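Local coordinates for protein acetyl xylan esterase (Metagenome, PDB 6XYC) that removes acetyl and feruloyl ester groups from xylan, as a bifunctional carbohydrate esterase of the gut microbiota with an alpha/beta-hydrolase fold, at residues Lys273-Thr276 against Asp277-Glu281; Gly265-Thr269 against Gln270-Asp274; Glu149-Gly153 against Asn154-Thr158. All blocks are in the same frame, centred on the assembly; numbering follows the deposited sequence.

Interactions 1 and 2 follow one another on helix 269-284, sharing K273 and D274, with their centres 11 Å apart. Interaction 2 starts the helix from the loop after strand 252-257, and interaction 1 carries it onward across the central sheet. Interaction 3 is a surface loop between strands 144-147 and 164-168, its centre 30 Å from that of interaction 1 and 35 Å from that of interaction 2, which lies on the opposite side of the chain's centre. In interaction 2 the F267 side chain is about 10 Å from the bound 4-(2-aminoethyl)benzenesulfonyl fluoride, whose pocket includes S121 and H262, probably two members of a Ser-His-Asp triad.

Interaction 1 (Lys273-Thr276 against Asp277-Glu281); sequences KDMT and DFFTE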
# COMPACT_ATOMS: atom_id res chain seq x y z
N LYS A 273 -1.78 -9.31 14.98
CA LYS A 273 -0.61 -9.32 15.85
C LYS A 273 0.66 -9.50 15.03
O LYS A 273 1.68 -8.86 15.32
CB LYS A 273 -0.73 -10.44 16.89
CG LYS A 273 0.34 -10.38 17.99
CD LYS A 273 0.16 -11.51 19.02
CE LYS A 273 1.50 -12.03 19.53
NZ LYS A 273 2.41 -10.96 20.01
N ASP A 274 0.63 -10.35 14.00
CA ASP A 274 1.78 -10.47 13.11
C ASP A 274 2.13 -9.11 12.52
O ASP A 274 3.31 -8.74 12.46
CB ASP A 274 1.49 -11.47 11.99
CG ASP A 274 1.40 -12.90 12.49
OD1 ASP A 274 2.06 -13.24 13.49
OD2 ASP A 274 0.68 -13.70 11.85
N MET A 275 1.13 -8.34 12.09
CA MET A 275 1.40 -7.05 11.47
C MET A 275 1.95 -6.06 12.49
O MET A 275 2.93 -5.36 12.23
CB MET A 275 0.13 -6.49 10.83
CG MET A 275 0.23 -5.01 10.47
SD MET A 275 -1.22 -4.31 9.65
CE MET A 275 -2.48 -4.58 10.87
N THR A 276 1.31 -5.97 13.66
CA THR A 276 1.74 -4.99 14.65
C THR A 276 3.07 -5.37 15.28
O THR A 276 3.88 -4.49 15.58
CB THR A 276 0.67 -4.81 15.73
OG1 THR A 276 0.31 -6.08 16.30
CG2 THR A 276 -0.57 -4.16 15.15
N ASP A 277 3.33 -6.66 15.46
CA ASP A 277 4.65 -7.09 15.92
C ASP A 277 5.71 -6.71 14.90
O ASP A 277 6.77 -6.19 15.26
CB ASP A 277 4.66 -8.61 16.17
CG ASP A 277 4.01 -8.99 17.49
OD1 ASP A 277 3.65 -8.08 18.27
OD2 ASP A 277 3.87 -10.21 17.75
N PHE A 278 5.44 -6.95 13.62
CA PHE A 278 6.38 -6.62 12.56
C PHE A 278 6.70 -5.13 12.56
O PHE A 278 7.87 -4.73 12.61
CB PHE A 278 5.80 -7.07 11.21
CG PHE A 278 6.58 -6.61 10.02
CD1 PHE A 278 7.72 -7.30 9.61
CD2 PHE A 278 6.19 -5.50 9.28
CE1 PHE A 278 8.45 -6.88 8.51
CE2 PHE A 278 6.91 -5.08 8.18
CZ PHE A 278 8.05 -5.77 7.79
N PHE A 279 5.67 -4.29 12.52
CA PHE A 279 5.89 -2.85 12.52
C PHE A 279 6.61 -2.41 13.78
O PHE A 279 7.47 -1.53 13.74
CB PHE A 279 4.56 -2.09 12.37
CG PHE A 279 4.09 -1.94 10.95
CD1 PHE A 279 4.96 -1.60 9.93
CD2 PHE A 279 2.75 -2.11 10.63
CE1 PHE A 279 4.51 -1.46 8.62
CE2 PHE A 279 2.31 -1.97 9.34
CZ PHE A 279 3.18 -1.65 8.33
N THR A 280 6.26 -3.01 14.92
CA THR A 280 6.93 -2.64 16.17
C THR A 280 8.40 -3.01 16.12
O THR A 280 9.27 -2.21 16.49
CB THR A 280 6.25 -3.30 17.37
OG1 THR A 280 4.91 -2.81 17.51
CG2 THR A 280 7.05 -3.01 18.65
N GLU A 281 8.71 -4.23 15.67
CA GLU A 281 10.10 -4.64 15.52
C GLU A 281 10.84 -3.74 14.55
O GLU A 281 11.98 -3.34 14.80
CB GLU A 281 10.17 -6.10 15.06
CG GLU A 281 9.50 -7.09 16.00
CD GLU A 281 9.06 -8.37 15.31
OE1 GLU A 281 8.62 -9.30 16.02
OE2 GLU A 281 9.14 -8.44 14.07
O HOH W 1 1.75 -6.19 18.47
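K273 and D277, one helical turn apart, form a salt bridge in which NZ of K273 lies 2.8 Å from OD2 of D277. The lysine chain starts with CG anti to its backbone N (chi1 -170°) and then bends at chi3 and chi4, which brings the ammonium round to OD2. It meets OD2 on the syn lone pair, the side of the other oxygen. That oxygen, OD1, accepts from a water at 2.7 Å, and the same water sits beside OG1 of T276; this hydroxyl also bonds to the F272 carbonyl one turn back. A long flexible cation and a short anion suit this more open face.

Helix 269-284 packs on the central sheet of the alpha/beta-hydrolase fold, and M275, F278 and F279 all reach strand 164-168 while helix 56-69 lies against M275 and F279. A flexible thioether and flat rings suit this buried side, which faces W168, V166 and L67.

Backbone bonds follow the i to i+4 pattern of an alpha helix, the one from N of F279 to O of M275 being nearly straight at 174°. T276 O takes two donors, N of T280 at 2.9 Å and OG1 of T280 at 2.8 Å, arriving from opposite faces of its carbonyl plane. Threonine suits this place because its hydroxyl can return to the preceding turn.

Between the turns, CG of M275 touches CD2 of F279 at 3.8 Å, the two side chains passing at a slant. SD of M275 makes a Met-aromatic contact, 5.5 Å from the centroid of the F279 ring and oblique to it.

Interaction 2 (Gly265-Thr269 against Gln270-Asp274); sequences GCFDT and QYFKD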
# COMPACT_ATOMS: atom_id res chain seq x y z
N GLY A 265 -10.82 -14.77 7.52
CA GLY A 265 -9.79 -15.57 8.14
C GLY A 265 -8.48 -14.84 8.34
O GLY A 265 -7.72 -15.19 9.24
N CYS A 266 -8.20 -13.83 7.51
CA CYS A 266 -6.96 -13.08 7.59
C CYS A 266 -7.04 -11.91 8.56
O CYS A 266 -6.05 -11.61 9.24
CB CYS A 266 -6.58 -12.56 6.20
SG CYS A 266 -6.50 -13.82 4.91
N PHE A 267 -8.18 -11.23 8.60
CA PHE A 267 -8.36 -10.07 9.48
C PHE A 267 -8.85 -10.54 10.85
O PHE A 267 -10.01 -10.39 11.23
CB PHE A 267 -9.34 -9.08 8.86
CG PHE A 267 -8.82 -8.39 7.62
CD1 PHE A 267 -7.49 -8.45 7.26
CD2 PHE A 267 -9.70 -7.68 6.81
CE1 PHE A 267 -7.04 -7.82 6.12
CE2 PHE A 267 -9.25 -7.05 5.67
CZ PHE A 267 -7.92 -7.11 5.32
N ASP A 268 -7.92 -11.13 11.61
CA ASP A 268 -8.23 -11.61 12.95
C ASP A 268 -7.05 -11.30 13.87
O ASP A 268 -6.00 -10.84 13.43
CB ASP A 268 -8.58 -13.11 12.94
CG ASP A 268 -7.38 -14.02 12.72
OD1 ASP A 268 -7.58 -15.24 12.58
OD2 ASP A 268 -6.23 -13.54 12.67
N THR A 269 -7.24 -11.58 15.16
CA THR A 269 -6.27 -11.17 16.16
C THR A 269 -4.88 -11.69 15.83
O THR A 269 -3.89 -10.95 15.95
CB THR A 269 -6.71 -11.67 17.54
OG1 THR A 269 -7.99 -11.13 17.87
CG2 THR A 269 -5.69 -11.25 18.61
N GLN A 270 -4.78 -12.95 15.41
CA GLN A 270 -3.47 -13.56 15.19
C GLN A 270 -2.67 -12.81 14.14
O GLN A 270 -1.50 -12.46 14.37
CB GLN A 270 -3.67 -15.02 14.78
CG GLN A 270 -2.47 -15.65 14.10
CD GLN A 270 -2.63 -17.15 13.94
OE1 GLN A 270 -3.74 -17.67 13.99
NE2 GLN A 270 -1.52 -17.84 13.74
N TYR A 271 -3.26 -12.55 12.98
CA TYR A 271 -2.51 -11.93 11.90
C TYR A 271 -2.43 -10.42 12.04
O TYR A 271 -1.46 -9.82 11.56
CB TYR A 271 -3.14 -12.34 10.58
CG TYR A 271 -3.17 -13.84 10.49
CD1 TYR A 271 -1.99 -14.57 10.42
CD2 TYR A 271 -4.37 -14.55 10.53
CE1 TYR A 271 -2.01 -15.94 10.35
CE2 TYR A 271 -4.39 -15.93 10.46
CZ TYR A 271 -3.20 -16.62 10.38
OH TYR A 271 -3.21 -17.99 10.31
N PHE A 272 -3.39 -9.80 12.72
CA PHE A 272 -3.18 -8.42 13.17
C PHE A 272 -1.95 -8.34 14.07
O PHE A 272 -1.15 -7.41 13.95
CB PHE A 272 -4.40 -7.90 13.91
CG PHE A 272 -5.59 -7.62 13.03
CD1 PHE A 272 -5.47 -7.50 11.65
CD2 PHE A 272 -6.84 -7.46 13.60
CE1 PHE A 272 -6.59 -7.24 10.86
CE2 PHE A 272 -7.95 -7.20 12.83
CZ PHE A 272 -7.83 -7.09 11.45
N LYS A 273 -1.78 -9.31 14.98
CA LYS A 273 -0.61 -9.32 15.85
C LYS A 273 0.66 -9.50 15.03
O LYS A 273 1.68 -8.86 15.32
CB LYS A 273 -0.73 -10.44 16.89
CG LYS A 273 0.34 -10.38 17.99
CD LYS A 273 0.16 -11.51 19.02
CE LYS A 273 1.50 -12.03 19.53
NZ LYS A 273 2.41 -10.96 20.01
N ASP A 274 0.63 -10.35 14.00
CA ASP A 274 1.78 -10.47 13.11
C ASP A 274 2.13 -9.11 12.52
O ASP A 274 3.31 -8.74 12.46
CB ASP A 274 1.49 -11.47 11.99
CG ASP A 274 1.40 -12.90 12.49
OD1 ASP A 274 2.06 -13.24 13.49
OD2 ASP A 274 0.68 -13.70 11.85
O HOH W 2 -6.26 -17.24 13.83
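D268 and Y271 make a local capping contact where the loop after strand 252-257 turns into helix 269-284. OD2 of D268 accepts from N of Y271 at 3.1 Å, a bond close to straight at 172°. The carboxylate can bend back to this amide because its CG sits between the backbone N and the carbonyl carbon (chi1 73°). The same oxygen is 3.0 Å from CD2 of Y271, and carboxylate and ring lie almost parallel, 5° apart. OD1 takes a water at 2.7 Å that also donates to OE1 of Q270.

D268 O accepts from N of F272 at 2.9 Å and lies over a face of the F272 ring, which spreads beneath the D268 peptide with D268 N above its centre. CZ of that ring presses on CB of F267 at 3.6 Å. With F272 cut back to an alanine, the D268 peptide is likely to lose the ring packed against it, and CB of F267 an apolar neighbour. F267, itself edge-to-face with W168 and F120, centres an inverse gamma turn, closed by a weak bond from D268 N to C266 O. Aspartate receiving an amide hydrogen of the first helical turn is the classic N-cap.

Interaction 3 (Glu149-Gly153 against Asn154-Thr158); sequences EGSLG and NYLST
The backbone from E149 through G153 to T158 doubles back on itself, so that S151 and L156 face each other with CA atoms 6.5 Å apart. G153 sits at the bend with a positive phi of 83°, a conformation that favours glycine. Beyond it Y155 to T158 form a type I beta turn, closed by T158 N bonding to Y155 O at 2.9 Å.

L156 lays its two methyls against the backbone of S151 and L152, with CG anti to the carbonyl carbon (chi1 -57°) bringing the isobutyl group there. CD2 comes 3.4 Å from O of L152 and 3.5 Å from C of S151, while CD1 is 3.8 Å from O of S151. A branched aliphatic chain can cover several backbone groups in this way, and L156 also touches R99 of helix 89-103. E149 works through water: its OE2 accepts from two waters, one also donating to O of T158, the other to O of L156 at 2.9 Å. R99 forms a salt bridge with that same OE2 and donates to L152 O. A further water accepts from N of Y155 and donates to L152 O at 2.7 Å. With no clear direct hydrogen bond between them, the two halves are held together largely through bridging waters and R99, so the contact is probably sensitive to hydration.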
# COMPACT_ATOMS: atom_id res chain seq x y z
N GLU A 149 7.40 8.94 -8.87
CA GLU A 149 7.38 9.96 -7.82
C GLU A 149 6.29 10.99 -8.07
O GLU A 149 5.55 11.36 -7.14
CB GLU A 149 8.75 10.64 -7.74
CG GLU A 149 8.81 11.82 -6.79
CD GLU A 149 8.79 11.40 -5.33
OE1 GLU A 149 8.86 10.18 -5.06
OE2 GLU A 149 8.73 12.30 -4.46
N GLY A 150 6.16 11.47 -9.30
CA GLY A 150 5.16 12.46 -9.63
C GLY A 150 5.50 13.84 -9.07
O GLY A 150 6.52 14.06 -8.41
N SER A 151 4.61 14.78 -9.37
CA SER A 151 4.78 16.18 -9.00
C SER A 151 3.55 16.74 -8.29
O SER A 151 3.34 17.95 -8.29
CB SER A 151 5.08 17.04 -10.22
OG SER A 151 6.40 16.85 -10.71
N LEU A 152 2.75 15.88 -7.67
CA LEU A 152 1.50 16.32 -7.07
C LEU A 152 1.74 17.04 -5.75
O LEU A 152 2.55 16.62 -4.92
CB LEU A 152 0.59 15.12 -6.84
CG LEU A 152 -0.04 14.39 -8.02
CD1 LEU A 152 -0.96 13.30 -7.48
CD2 LEU A 152 -0.80 15.34 -8.91
N GLY A 153 1.02 18.14 -5.56
CA GLY A 153 1.02 18.81 -4.28
C GLY A 153 2.19 19.75 -4.09
O GLY A 153 2.96 20.06 -5.01
N ASN A 154 2.33 20.21 -2.85
CA ASN A 154 3.25 21.30 -2.51
C ASN A 154 4.35 20.87 -1.54
O ASN A 154 4.88 21.70 -0.80
CB ASN A 154 2.47 22.47 -1.91
CG ASN A 154 1.54 23.13 -2.91
OD1 ASN A 154 1.59 22.85 -4.10
ND2 ASN A 154 0.68 24.02 -2.41
N TYR A 155 4.72 19.60 -1.55
CA TYR A 155 5.76 19.10 -0.65
C TYR A 155 6.78 18.27 -1.42
O TYR A 155 7.34 17.30 -0.91
CB TYR A 155 5.12 18.30 0.48
CG TYR A 155 4.08 19.12 1.21
CD1 TYR A 155 4.45 19.99 2.23
CD2 TYR A 155 2.74 19.03 0.87
CE1 TYR A 155 3.50 20.74 2.90
CE2 TYR A 155 1.79 19.78 1.53
CZ TYR A 155 2.17 20.63 2.55
OH TYR A 155 1.22 21.38 3.22
N LEU A 156 7.05 18.68 -2.66
CA LEU A 156 7.90 17.89 -3.54
C LEU A 156 9.31 17.74 -3.00
O LEU A 156 10.00 16.76 -3.32
CB LEU A 156 7.93 18.52 -4.93
CG LEU A 156 6.56 18.71 -5.61
CD1 LEU A 156 6.72 19.26 -7.02
CD2 LEU A 156 5.79 17.40 -5.62
N SER A 157 9.78 18.70 -2.20
CA SER A 157 11.13 18.62 -1.66
C SER A 157 11.25 17.58 -0.55
O SER A 157 12.37 17.22 -0.18
CB SER A 157 11.56 19.99 -1.12
OG SER A 157 10.98 20.24 0.14
N THR A 158 10.12 17.10 -0.03
CA THR A 158 10.14 16.11 1.04
C THR A 158 10.31 14.71 0.48
O THR A 158 9.79 14.38 -0.59
CB THR A 158 8.84 16.19 1.85
OG1 THR A 158 8.66 17.52 2.36
CG2 THR A 158 8.87 15.22 3.02
O HOH W 3 10.60 12.76 -2.51
O HOH W 4 9.24 14.82 -5.27
O HOH W 5 3.76 16.99 -2.56